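Local coordinates for protein HTH-type transcriptional activator AmpR (Pseudomonas aeruginosa PAO1, PDB 5MMH) that activates transcription of the beta-lactamase gene ampC by binding its promoter, this piece being the effector domain that recognises muropeptides released from the cell wall, at residues P116-A121 with T175-G180; A81-L86 with V152-A157; D12-G17 with I41-S46; N50-A55 with A62-G67. One frame throughout, in Å; residues are numbered along the deposited sequence.

Contact 1: P116-A121 with T175-G180; sequences PLWFQA and TEVSTG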
loop_
_atom_site.group_PDB
_atom_site.type_symbol
_atom_site.label_atom_id
_atom_site.label_comp_id
_atom_site.label_asym_id
_atom_site.label_seq_id
_atom_site.Cartn_x
_atom_site.Cartn_y
_atom_site.Cartn_z
ATOM N N PRO A 116 21.000 -3.455 -6.674
ATOM C CA PRO A 116 22.375 -3.349 -7.189
ATOM C C PRO A 116 22.891 -1.922 -7.183
ATOM O O PRO A 116 24.058 -1.697 -6.843
ATOM C CB PRO A 116 22.279 -3.929 -8.611
ATOM C CG PRO A 116 20.840 -4.040 -8.915
ATOM C CD PRO A 116 20.129 -4.187 -7.608
ATOM N N LEU A 117 22.050 -0.940 -7.504
ATOM C CA LEU A 117 22.506 0.448 -7.451
ATOM C C LEU A 117 22.923 0.834 -6.046
ATOM O O LEU A 117 23.943 1.506 -5.859
ATOM C CB LEU A 117 21.419 1.391 -7.957
ATOM C CG LEU A 117 21.406 1.562 -9.479
ATOM C CD1 LEU A 117 20.249 2.431 -9.938
ATOM C CD2 LEU A 117 22.733 2.148 -9.935
ATOM N N TRP A 118 22.160 0.397 -5.038
ATOM C CA TRP A 118 22.488 0.774 -3.670
ATOM C C TRP A 118 23.759 0.090 -3.193
ATOM O O TRP A 118 24.578 0.715 -2.509
ATOM C CB TRP A 118 21.340 0.437 -2.732
ATOM C CG TRP A 118 21.597 0.879 -1.312
ATOM C CD1 TRP A 118 21.234 2.070 -0.754
ATOM C CD2 TRP A 118 22.247 0.132 -0.274
ATOM N NE1 TRP A 118 21.615 2.115 0.562
ATOM C CE2 TRP A 118 22.237 0.936 0.884
ATOM C CE3 TRP A 118 22.827 -1.142 -0.206
ATOM C CZ2 TRP A 118 22.799 0.517 2.091
ATOM C CZ3 TRP A 118 23.387 -1.561 1.001
ATOM C CH2 TRP A 118 23.363 -0.738 2.129
ATOM N N PHE A 119 23.925 -1.198 -3.511
ATOM C CA PHE A 119 25.148 -1.896 -3.128
ATOM C C PHE A 119 26.373 -1.183 -3.695
ATOM O O PHE A 119 27.361 -0.963 -2.988
ATOM C CB PHE A 119 25.097 -3.357 -3.590
ATOM C CG PHE A 119 24.309 -4.266 -2.667
ATOM C CD1 PHE A 119 24.425 -4.155 -1.287
ATOM C CD2 PHE A 119 23.440 -5.218 -3.180
ATOM C CE1 PHE A 119 23.693 -4.982 -0.435
ATOM C CE2 PHE A 119 22.706 -6.054 -2.340
ATOM C CZ PHE A 119 22.829 -5.937 -0.964
ATOM N N GLN A 120 26.311 -0.797 -4.972
ATOM C CA GLN A 120 27.354 0.035 -5.558
ATOM C C GLN A 120 27.650 1.238 -4.678
ATOM O O GLN A 120 28.775 1.420 -4.207
ATOM C CB GLN A 120 26.922 0.505 -6.934
ATOM C CG GLN A 120 27.166 -0.461 -8.036
ATOM C CD GLN A 120 27.115 0.255 -9.354
ATOM O OE1 GLN A 120 26.932 1.480 -9.396
ATOM N NE2 GLN A 120 27.281 -0.486 -10.441
ATOM N N ALA A 121 26.633 2.061 -4.429
ATOM C CA ALA A 121 26.821 3.242 -3.595
ATOM C C ALA A 121 27.464 2.904 -2.253
ATOM O O ALA A 121 28.147 3.747 -1.663
ATOM C CB ALA A 121 25.484 3.946 -3.384
ATOM N N THR A 175 24.512 4.941 3.833
ATOM C CA THR A 175 24.523 4.978 2.376
ATOM C C THR A 175 23.123 5.210 1.807
ATOM O O THR A 175 22.156 4.543 2.205
ATOM C CB THR A 175 25.108 3.668 1.838
ATOM O OG1 THR A 175 26.453 3.515 2.300
ATOM C CG2 THR A 175 25.126 3.669 0.318
ATOM N N GLU A 176 23.017 6.174 0.883
ATOM C CA GLU A 176 21.836 6.406 0.056
ATOM C C GLU A 176 22.187 6.170 -1.404
ATOM O O GLU A 176 23.358 6.132 -1.785
ATOM C CB GLU A 176 21.305 7.842 0.166
ATOM C CG GLU A 176 20.945 8.333 1.527
ATOM C CD GLU A 176 20.463 9.758 1.484
ATOM O OE1 GLU A 176 20.766 10.446 0.485
ATOM O OE2 GLU A 176 19.792 10.201 2.441
ATOM N N VAL A 177 21.150 6.077 -2.231
ATOM C CA VAL A 177 21.298 6.120 -3.679
ATOM C C VAL A 177 20.101 6.858 -4.254
ATOM O O VAL A 177 18.957 6.645 -3.831
ATOM C CB VAL A 177 21.433 4.709 -4.284
ATOM C CG1 VAL A 177 20.211 3.821 -3.906
ATOM C CG2 VAL A 177 21.603 4.798 -5.780
ATOM N N SER A 178 20.370 7.726 -5.223
ATOM C CA SER A 178 19.368 8.587 -5.841
ATOM C C SER A 178 18.907 7.931 -7.129
ATOM O O SER A 178 19.643 7.914 -8.116
ATOM C CB SER A 178 19.951 9.973 -6.134
ATOM O OG SER A 178 19.964 10.811 -4.992
ATOM N N THR A 179 17.695 7.391 -7.136
ATOM C CA THR A 179 17.183 6.763 -8.345
ATOM C C THR A 179 16.003 7.496 -8.962
ATOM O O THR A 179 15.698 7.250 -10.131
ATOM C CB THR A 179 16.762 5.316 -8.067
ATOM O OG1 THR A 179 15.650 5.311 -7.166
ATOM C CG2 THR A 179 17.910 4.553 -7.441
ATOM N N GLY A 180 15.342 8.380 -8.220
ATOM C CA GLY A 180 14.171 9.052 -8.748
ATOM C C GLY A 180 13.713 10.172 -7.843
ATOM O O GLY A 180 14.267 10.403 -6.766
#
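The indole of Trp118 presents one face and one edge to residues 175-180. Over the face lies the methyl CG2 of Thr175, at 4.2 Å from the centroid of the five-membered ring, a CH-pi contact displaced toward the rim. At the edge, close to the ring plane, Val177 CG1 approaches Trp118 CD1 at 3.7 Å. The ring nitrogen is engaged as well: Trp118 NE1 donates to Thr175 O at 3.0 Å with an N-H...O angle of 151°. Here the donor stands well above the carbonyl plane, 66° out of it, so the bond does not use a lone pair direction. The same carbonyl has a second donor on strand 73-86. Trp118 reaches the loop because its CG is anti to the backbone N (chi1 -177°), which swings the indole toward Thr175. The Thr175 methyl fits between the ring and the last turn of the helix, with CG2 at 3.7 Å from Ala121 CB. Ala121 CB also lies 3.4 Å from Glu176 O. Farther along, Val177 CG2 meets Leu117 CB at 4.0 Å, and Thr179 CG2 touches Leu117 CD1 at the same distance. Backbone bonds of Val177 with Leu83 and of Gly180 with Ala81 place the loop alongside strand 73-86. Helix 114-121 packs on the chain just before strand 181-187, an arrangement consistent with the return connection between the two subdomains of the periplasmic-binding-protein-like fold of LysR effector domains.

Contact 2: A81-L86 with V152-A157; sequences APLTVL and VALAPA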
loop_
_atom_site.group_PDB
_atom_site.type_symbol
_atom_site.label_atom_id
_atom_site.label_comp_id
_atom_site.label_asym_id
_atom_site.label_seq_id
_atom_site.Cartn_x
_atom_site.Cartn_y
_atom_site.Cartn_z
ATOM N N ALA A 81 13.892 11.634 -3.863
ATOM C CA ALA A 81 13.615 10.682 -2.785
ATOM C C ALA A 81 14.690 9.609 -2.829
ATOM O O ALA A 81 14.482 8.535 -3.409
ATOM C CB ALA A 81 12.213 10.082 -2.900
ATOM N N PRO A 82 15.854 9.868 -2.231
ATOM C CA PRO A 82 16.906 8.853 -2.219
ATOM C C PRO A 82 16.461 7.651 -1.415
ATOM O O PRO A 82 15.709 7.764 -0.444
ATOM C CB PRO A 82 18.090 9.558 -1.545
ATOM C CG PRO A 82 17.718 11.002 -1.498
ATOM C CD PRO A 82 16.236 11.050 -1.443
ATOM N N LEU A 83 16.949 6.495 -1.828
ATOM C CA LEU A 83 16.590 5.219 -1.230
ATOM C C LEU A 83 17.639 4.801 -0.205
ATOM O O LEU A 83 18.843 4.943 -0.443
ATOM C CB LEU A 83 16.470 4.144 -2.310
ATOM C CG LEU A 83 15.401 4.346 -3.377
ATOM C CD1 LEU A 83 15.304 3.127 -4.280
ATOM C CD2 LEU A 83 14.060 4.626 -2.720
ATOM N N THR A 84 17.179 4.266 0.925
ATOM C CA THR A 84 18.083 3.725 1.927
ATOM C C THR A 84 17.513 2.427 2.490
ATOM O O THR A 84 16.334 2.112 2.320
ATOM C CB THR A 84 18.336 4.740 3.054
ATOM O OG1 THR A 84 19.594 4.452 3.665
ATOM C CG2 THR A 84 17.224 4.693 4.114
ATOM N N VAL A 85 18.373 1.683 3.182
ATOM C CA VAL A 85 17.979 0.440 3.839
ATOM C C VAL A 85 17.189 0.758 5.103
ATOM O O VAL A 85 17.635 1.551 5.941
ATOM C CB VAL A 85 19.214 -0.413 4.159
ATOM C CG1 VAL A 85 18.866 -1.475 5.163
ATOM C CG2 VAL A 85 19.780 -1.041 2.887
ATOM N N LEU A 86 16.009 0.133 5.248
ATOM C CA LEU A 86 15.157 0.310 6.413
ATOM C C LEU A 86 14.719 -1.059 6.911
ATOM O O LEU A 86 14.398 -1.942 6.110
ATOM C CB LEU A 86 13.937 1.179 6.082
ATOM C CG LEU A 86 14.260 2.620 5.664
ATOM C CD1 LEU A 86 13.025 3.289 5.102
ATOM C CD2 LEU A 86 14.783 3.412 6.849
ATOM N N VAL A 152 14.502 -6.965 4.791
ATOM C CA VAL A 152 15.139 -5.656 4.835
ATOM C C VAL A 152 14.625 -4.831 3.663
ATOM O O VAL A 152 14.712 -5.264 2.507
ATOM C CB VAL A 152 16.670 -5.781 4.811
ATOM C CG1 VAL A 152 17.286 -4.506 4.321
ATOM C CG2 VAL A 152 17.176 -6.071 6.207
ATOM N N ALA A 153 14.086 -3.643 3.966
ATOM C CA ALA A 153 13.492 -2.762 2.967
ATOM C C ALA A 153 14.503 -1.779 2.380
ATOM O O ALA A 153 15.490 -1.400 3.016
ATOM C CB ALA A 153 12.326 -1.978 3.562
ATOM N N LEU A 154 14.222 -1.358 1.149
ATOM C CA LEU A 154 14.957 -0.313 0.446
ATOM C C LEU A 154 13.916 0.651 -0.105
ATOM O O LEU A 154 13.189 0.321 -1.051
ATOM C CB LEU A 154 15.830 -0.897 -0.666
ATOM C CG LEU A 154 16.554 0.075 -1.601
ATOM C CD1 LEU A 154 17.538 0.958 -0.832
ATOM C CD2 LEU A 154 17.261 -0.703 -2.702
ATOM N N ALA A 155 13.848 1.840 0.482
ATOM C CA ALA A 155 12.710 2.728 0.298
ATOM C C ALA A 155 13.162 4.147 0.615
ATOM O O ALA A 155 14.264 4.347 1.148
ATOM C CB ALA A 155 11.539 2.304 1.204
ATOM N N PRO A 156 12.341 5.157 0.300
ATOM C CA PRO A 156 12.711 6.553 0.621
ATOM C C PRO A 156 12.519 6.848 2.102
ATOM O O PRO A 156 11.400 6.787 2.615
ATOM C CB PRO A 156 11.751 7.387 -0.241
ATOM C CG PRO A 156 11.212 6.447 -1.279
ATOM C CD PRO A 156 11.170 5.101 -0.598
ATOM N N ALA A 157 13.618 7.177 2.789
ATOM C CA ALA A 157 13.544 7.505 4.216
ATOM C C ALA A 157 12.594 8.664 4.473
ATOM O O ALA A 157 11.873 8.677 5.478
ATOM C CB ALA A 157 14.931 7.865 4.764
HETATM O O HOH W 1 16.351 7.167 2.067
#
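Thr84 and Ala155 exchange two backbone hydrogen bonds, Thr84 N to Ala155 O at 2.9 Å and Ala155 N to Thr84 O at 3.1 Å. Leu86 and Ala153 form the next hydrogen-bonded pair, with Leu86 N to Ala153 O and Ala153 N to Leu86 O both at 2.8 Å. Between them Val85 and Leu154 make a non-hydrogen-bonded pair, which establishes the antiparallel register; the strand directions diverge strongly, at 137° rather than near 180°. Side chains cover the backbone bonds. On the Val85 and Leu154 side, Val85 CG1 touches Val152 CG1 at 3.5 Å. Leu154 extends with CG anti to its own N (chi1 174°), which lays CD1 over the Thr84 carbonyl and brings it 3.7 Å from Leu83 CB. Leu83 CD2 in turn rests on the ring of Pro156. Past Pro156 the strands are too far apart for direct bonding (Pro82 O is 3.9 Å from Ala157 N), and a water bridges the two: it donates to Pro82 O at 2.7 Å and accepts from Ala157 N at 2.8 Å. On the other side, the small methyls of Ala153 and Ala155 pack beside Leu86. The hydroxyl of Thr84 is anchored by Thr175 O, which ties this strand to the loop before strand 181-187. Trp115 and Trp118 of helix 114-121 cover Val152, Leu154 and Val85, whereas Leu143 and its neighbours in helix 139-147 pack against Ala153 and Ala155. The paired strands are therefore sandwiched between two helices, while the backbone of Val152 bonds to Thr105 and Leu107, so that strand 106-109 borders the start of strand 153-156.

Contact 3: D12-G17 with I41-S46; sequences DVLTVG and IDLRLS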
loop_
_atom_site.group_PDB
_atom_site.type_symbol
_atom_site.label_atom_id
_atom_site.label_comp_id
_atom_site.label_asym_id
_atom_site.label_seq_id
_atom_site.Cartn_x
_atom_site.Cartn_y
_atom_site.Cartn_z
ATOM N N ASP A 12 -14.916 25.262 -7.127
ATOM C CA ASP A 12 -14.389 24.623 -8.335
ATOM C C ASP A 12 -13.878 23.239 -7.959
ATOM O O ASP A 12 -13.423 23.027 -6.832
ATOM C CB ASP A 12 -13.262 25.445 -8.965
ATOM C CG ASP A 12 -13.763 26.698 -9.655
ATOM O OD1 ASP A 12 -14.940 26.716 -10.084
ATOM O OD2 ASP A 12 -12.975 27.666 -9.761
ATOM N N VAL A 13 -13.949 22.299 -8.878
ATOM C CA VAL A 13 -13.570 20.931 -8.564
ATOM C C VAL A 13 -12.129 20.701 -8.991
ATOM O O VAL A 13 -11.696 21.158 -10.057
ATOM C CB VAL A 13 -14.536 19.919 -9.218
ATOM C CG1 VAL A 13 -14.197 19.666 -10.688
ATOM C CG2 VAL A 13 -14.536 18.634 -8.435
ATOM N N LEU A 14 -11.375 20.008 -8.135
ATOM C CA LEU A 14 -9.996 19.639 -8.427
ATOM C C LEU A 14 -9.765 18.192 -8.020
ATOM O O LEU A 14 -9.984 17.835 -6.861
ATOM C CB LEU A 14 -9.038 20.559 -7.683
ATOM C CG LEU A 14 -7.571 20.154 -7.719
ATOM C CD1 LEU A 14 -7.036 20.175 -9.128
ATOM C CD2 LEU A 14 -6.757 21.064 -6.812
ATOM N N THR A 15 -9.302 17.363 -8.950
ATOM C CA THR A 15 -9.071 15.954 -8.674
ATOM C C THR A 15 -7.586 15.635 -8.821
ATOM O O THR A 15 -7.013 15.777 -9.907
ATOM C CB THR A 15 -9.931 15.075 -9.589
ATOM O OG1 THR A 15 -9.563 15.307 -10.950
ATOM C CG2 THR A 15 -11.388 15.452 -9.440
ATOM N N VAL A 16 -6.961 15.217 -7.722
ATOM C CA VAL A 16 -5.542 14.877 -7.709
ATOM C C VAL A 16 -5.393 13.430 -7.252
ATOM O O VAL A 16 -6.031 13.017 -6.281
ATOM C CB VAL A 16 -4.732 15.817 -6.803
ATOM C CG1 VAL A 16 -3.274 15.383 -6.774
ATOM C CG2 VAL A 16 -4.835 17.280 -7.295
ATOM N N GLY A 17 -4.565 12.676 -7.968
ATOM C CA GLY A 17 -4.134 11.343 -7.562
ATOM C C GLY A 17 -2.647 11.353 -7.243
ATOM O O GLY A 17 -1.855 11.996 -7.940
ATOM N N ILE A 41 -11.735 25.612 -3.041
ATOM C CA ILE A 41 -11.406 24.500 -3.916
ATOM C C ILE A 41 -11.898 23.223 -3.257
ATOM O O ILE A 41 -11.583 22.938 -2.093
ATOM C CB ILE A 41 -9.899 24.426 -4.187
ATOM C CG1 ILE A 41 -9.414 25.667 -4.950
ATOM C CG2 ILE A 41 -9.586 23.111 -4.937
ATOM C CD1 ILE A 41 -7.944 25.648 -5.272
ATOM N N ASP A 42 -12.670 22.456 -3.999
ATOM C CA ASP A 42 -13.172 21.187 -3.500
ATOM C C ASP A 42 -12.254 20.111 -4.084
ATOM O O ASP A 42 -12.302 19.794 -5.275
ATOM C CB ASP A 42 -14.633 21.013 -3.895
ATOM C CG ASP A 42 -15.167 19.637 -3.622
ATOM O OD1 ASP A 42 -16.134 19.224 -4.295
ATOM O OD2 ASP A 42 -14.612 18.937 -2.746
ATOM N N LEU A 43 -11.358 19.604 -3.237
ATOM C CA LEU A 43 -10.313 18.675 -3.650
ATOM C C LEU A 43 -10.813 17.237 -3.557
ATOM O O LEU A 43 -11.382 16.841 -2.539
ATOM C CB LEU A 43 -9.069 18.846 -2.773
ATOM C CG LEU A 43 -7.840 17.993 -2.986
ATOM C CD1 LEU A 43 -7.248 18.281 -4.334
ATOM C CD2 LEU A 43 -6.877 18.328 -1.892
ATOM N N ARG A 44 -10.626 16.475 -4.629
ATOM C CA ARG A 44 -10.882 15.039 -4.621
ATOM C C ARG A 44 -9.540 14.320 -4.721
ATOM O O ARG A 44 -8.979 14.158 -5.809
ATOM C CB ARG A 44 -11.831 14.639 -5.747
ATOM C CG ARG A 44 -13.316 14.694 -5.370
ATOM C CD ARG A 44 -13.790 16.099 -5.441
ATOM N NE ARG A 44 -15.244 16.183 -5.511
ATOM C CZ ARG A 44 -15.913 16.061 -6.648
ATOM N NH1 ARG A 44 -15.222 15.769 -7.750
ATOM N NH2 ARG A 44 -17.219 16.186 -6.680
ATOM N N LEU A 45 -9.058 13.857 -3.581
ATOM C CA LEU A 45 -7.804 13.136 -3.506
ATOM C C LEU A 45 -8.061 11.640 -3.599
ATOM O O LEU A 45 -8.964 11.123 -2.937
ATOM C CB LEU A 45 -7.100 13.480 -2.193
ATOM C CG LEU A 45 -5.678 12.958 -2.009
ATOM C CD1 LEU A 45 -4.803 13.440 -3.164
ATOM C CD2 LEU A 45 -5.184 13.470 -0.675
ATOM N N SER A 46 -7.280 10.953 -4.434
ATOM C CA SER A 46 -7.250 9.498 -4.459
ATOM C C SER A 46 -5.803 9.019 -4.492
ATOM O O SER A 46 -4.904 9.745 -4.941
ATOM C CB SER A 46 -8.039 8.947 -5.674
ATOM O OG SER A 46 -7.487 9.385 -6.899
#
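Leu14 and Leu43 both hold CG anti to the backbone N (chi1 171° and 180°), and the two side chains consequently run side by side in the same direction, with Leu14 CD2 3.8 Å from Leu43 CD1. Val16 places CG2 beside its backbone N, where it crosses to the same Leu43 CD1 at 3.9 Å. Ile41 CG2 closes this row from the other end, 3.8 Å from Leu14 CB. The opposite face is more polar. Arg44 bends at its second torsion and turns its guanidinium over Val13, one face toward Val13 CG2; the modelled separation there is so short that its detail is doubtful. Nearer the backbone, Thr15 CG2 lies 3.8 Å from Arg44 CB, while the Thr15 hydroxyl bonds to Gly58 O. Five backbone hydrogen bonds fix the register, each residue pairing in parallel from Val13 with Asp42 to Gly17 with Ser46. The shortest is Arg44 N to Leu14 O at 2.7 Å; Leu14 N to Asp42 O and Ser46 N to Val16 O both measure 3.0 Å. The strand axes are only 19° apart. Helices 20-37 and 194-215 cover the face bearing Leu14, Val16, Leu43 and Leu45. Asp42 OD2 forms a salt bridge with Arg132 of the second subunit, and Leu45 and Ser46 pair with a strand of that subunit, so the sheet continues across the homodimer interface. Strand 13-19, helix 20-37 and strand 42-48 form a beta-alpha-beta crossover, the opening unit of the effector domain in the LysR family.

Contact 4: N50-A55 with A62-G67; sequences NRVDIA and AIRFGG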
loop_
_atom_site.group_PDB
_atom_site.type_symbol
_atom_site.label_atom_id
_atom_site.label_comp_id
_atom_site.label_asym_id
_atom_site.label_seq_id
_atom_site.Cartn_x
_atom_site.Cartn_y
_atom_site.Cartn_z
ATOM N N ASN A 50 1.543 4.031 -8.501
ATOM C CA ASN A 50 2.595 4.442 -9.432
ATOM C C ASN A 50 2.472 3.886 -10.845
ATOM O O ASN A 50 3.392 4.089 -11.650
ATOM C CB ASN A 50 3.996 4.088 -8.937
ATOM C CG ASN A 50 4.984 5.174 -9.244
ATOM O OD1 ASN A 50 4.700 6.356 -9.024
ATOM N ND2 ASN A 50 6.135 4.797 -9.803
ATOM N N ARG A 51 1.396 3.185 -11.176
ATOM C CA ARG A 51 1.046 2.912 -12.565
ATOM C C ARG A 51 -0.181 3.720 -12.984
ATOM O O ARG A 51 -0.920 3.334 -13.892
ATOM C CB ARG A 51 0.825 1.415 -12.778
ATOM C CG ARG A 51 2.099 0.594 -12.625
ATOM C CD ARG A 51 2.364 -0.251 -13.864
ATOM N NE ARG A 51 3.482 -1.184 -13.693
ATOM C CZ ARG A 51 4.744 -0.934 -14.038
ATOM N NH1 ARG A 51 5.064 0.231 -14.583
ATOM N NH2 ARG A 51 5.689 -1.853 -13.849
ATOM N N VAL A 52 -0.380 4.870 -12.335
ATOM C CA VAL A 52 -1.605 5.642 -12.483
ATOM C C VAL A 52 -1.859 5.999 -13.945
ATOM O O VAL A 52 -0.938 6.314 -14.708
ATOM C CB VAL A 52 -1.508 6.898 -11.602
ATOM C CG1 VAL A 52 -0.261 7.725 -11.978
ATOM C CG2 VAL A 52 -2.758 7.722 -11.704
ATOM N N ASP A 53 -3.124 5.942 -14.338
ATOM C CA ASP A 53 -3.584 6.275 -15.684
ATOM C C ASP A 53 -4.468 7.510 -15.539
ATOM O O ASP A 53 -5.628 7.389 -15.126
ATOM C CB ASP A 53 -4.351 5.093 -16.286
ATOM C CG ASP A 53 -4.633 5.251 -17.782
ATOM O OD1 ASP A 53 -4.976 6.376 -18.224
ATOM O OD2 ASP A 53 -4.525 4.233 -18.517
ATOM N N ILE A 54 -3.926 8.693 -15.871
ATOM C CA ILE A 54 -4.626 9.942 -15.562
ATOM C C ILE A 54 -6.020 9.937 -16.167
ATOM O O ILE A 54 -7.014 10.224 -15.489
ATOM C CB ILE A 54 -3.825 11.160 -16.059
ATOM C CG1 ILE A 54 -2.585 11.401 -15.199
ATOM C CG2 ILE A 54 -4.731 12.409 -16.106
ATOM C CD1 ILE A 54 -1.894 12.727 -15.521
ATOM N N ALA A 55 -6.108 9.628 -17.460
ATOM C CA ALA A 55 -7.382 9.726 -18.167
ATOM C C ALA A 55 -8.416 8.738 -17.622
ATOM O O ALA A 55 -9.577 9.106 -17.414
ATOM C CB ALA A 55 -7.151 9.517 -19.664
ATOM N N ALA A 62 -1.555 13.983 -11.450
ATOM C CA ALA A 62 -1.069 12.790 -10.771
ATOM C C ALA A 62 0.345 13.026 -10.254
ATOM O O ALA A 62 1.219 13.456 -11.012
ATOM C CB ALA A 62 -1.073 11.569 -11.697
ATOM N N ILE A 63 0.577 12.730 -8.978
ATOM C CA ILE A 63 1.906 12.809 -8.378
ATOM C C ILE A 63 2.492 11.408 -8.338
ATOM O O ILE A 63 1.886 10.485 -7.781
ATOM C CB ILE A 63 1.857 13.411 -6.966
ATOM C CG1 ILE A 63 1.369 14.866 -7.004
ATOM C CG2 ILE A 63 3.237 13.274 -6.269
ATOM C CD1 ILE A 63 1.093 15.437 -5.599
ATOM N N ARG A 64 3.664 11.219 -8.927
ATOM C CA ARG A 64 4.214 9.870 -8.970
ATOM C C ARG A 64 5.727 9.942 -8.862
ATOM O O ARG A 64 6.318 11.025 -8.837
ATOM C CB ARG A 64 3.758 9.148 -10.234
ATOM C CG ARG A 64 4.113 9.863 -11.485
ATOM C CD ARG A 64 3.202 9.426 -12.604
ATOM N NE ARG A 64 3.318 7.995 -12.857
ATOM C CZ ARG A 64 2.964 7.413 -13.998
ATOM N NH1 ARG A 64 2.470 8.143 -14.993
ATOM N NH2 ARG A 64 3.125 6.103 -14.148
ATOM N N PHE A 65 6.348 8.770 -8.797
ATOM C CA PHE A 65 7.775 8.631 -8.540
ATOM C C PHE A 65 8.474 8.075 -9.776
ATOM O O PHE A 65 7.993 7.112 -10.376
ATOM C CB PHE A 65 8.025 7.708 -7.338
ATOM C CG PHE A 65 9.487 7.385 -7.100
ATOM C CD1 PHE A 65 10.269 8.192 -6.277
ATOM C CD2 PHE A 65 10.082 6.276 -7.714
ATOM C CE1 PHE A 65 11.627 7.898 -6.064
ATOM C CE2 PHE A 65 11.417 5.969 -7.508
ATOM C CZ PHE A 65 12.202 6.782 -6.676
ATOM N N GLY A 66 9.612 8.662 -10.127
ATOM C CA GLY A 66 10.477 8.136 -11.189
ATOM C C GLY A 66 11.285 9.269 -11.824
ATOM O O GLY A 66 11.721 10.198 -11.180
ATOM N N GLY A 67 11.466 9.142 -13.157
ATOM C CA GLY A 67 12.393 9.986 -13.881
ATOM C C GLY A 67 11.786 11.194 -14.540
ATOM O O GLY A 67 12.513 12.010 -15.122
HETATM O O HOH W 2 0.848 5.942 -16.380
#
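Asn50 reads the backbone of Phe65 through both ends of its amide. Its OD1 accepts from Phe65 N at 2.9 Å, in the carbonyl plane and on a lone pair, with an almost straight N-H...O angle of 175°. Its ND2 donates to Phe65 O at 3.0 Å and 169°, with the acceptor lying in the amide plane. Two bonds from one flat group to one residue fix the rotation of the amide, much as a neighbouring strand would pair. Arg64 adds a third link, NH2 to Asn50 O at 3.2 Å, coming from above the carbonyl plane; its guanidinium stands 88° from the Asn50 amide. The segment 62-67 runs out along strand 61-66, between strands 13-19 and 181-187 of the mixed sheet, and 50-55 follows strand 42-48. Asn50 touches Val19 at the end of strand 13-19, and Asn50 and Phe65 also meet Arg111 while Arg51 makes a cation-pi contact with Tyr110. This placement is consistent with the cleft between the two subdomains of a LysR effector domain. Farther out, Arg64 bends at its third torsion and lays one guanidinium face under Val52 CG1, which is 3.7 Å from Arg64 NE. Trp70 provides a cation-pi partner for the same arginine. Ala62 CB receives Val52 CG1 at 3.9 Å and Ile54 CG1 at 3.8 Å, and Ile54 continues onto Thr185 of strand 181-187.

Overall arrangement
Contact 2 is the buried one, contact 1 lies at the surface, and contacts 3 and 4 are partly buried. Contacts 2, 3 and 4 all reach the main mixed sheet: contact 2 is an antiparallel pair, contact 3 a parallel pair about 30 Å away between centres. Contact 4 adjoins contact 3 through Gly17 O and Ile63 N, 2.7 Å apart. Contact 1 sits against contact 2, where Trp118 CZ2 lies 3.5 Å from Val85 CG2. Backbone bonding dominates contacts 2 and 3, whereas side chains grip backbone in contacts 1 and 4, by an indole and by an amide with a guanidinium. Of the four, contact 3 meets the second subunit.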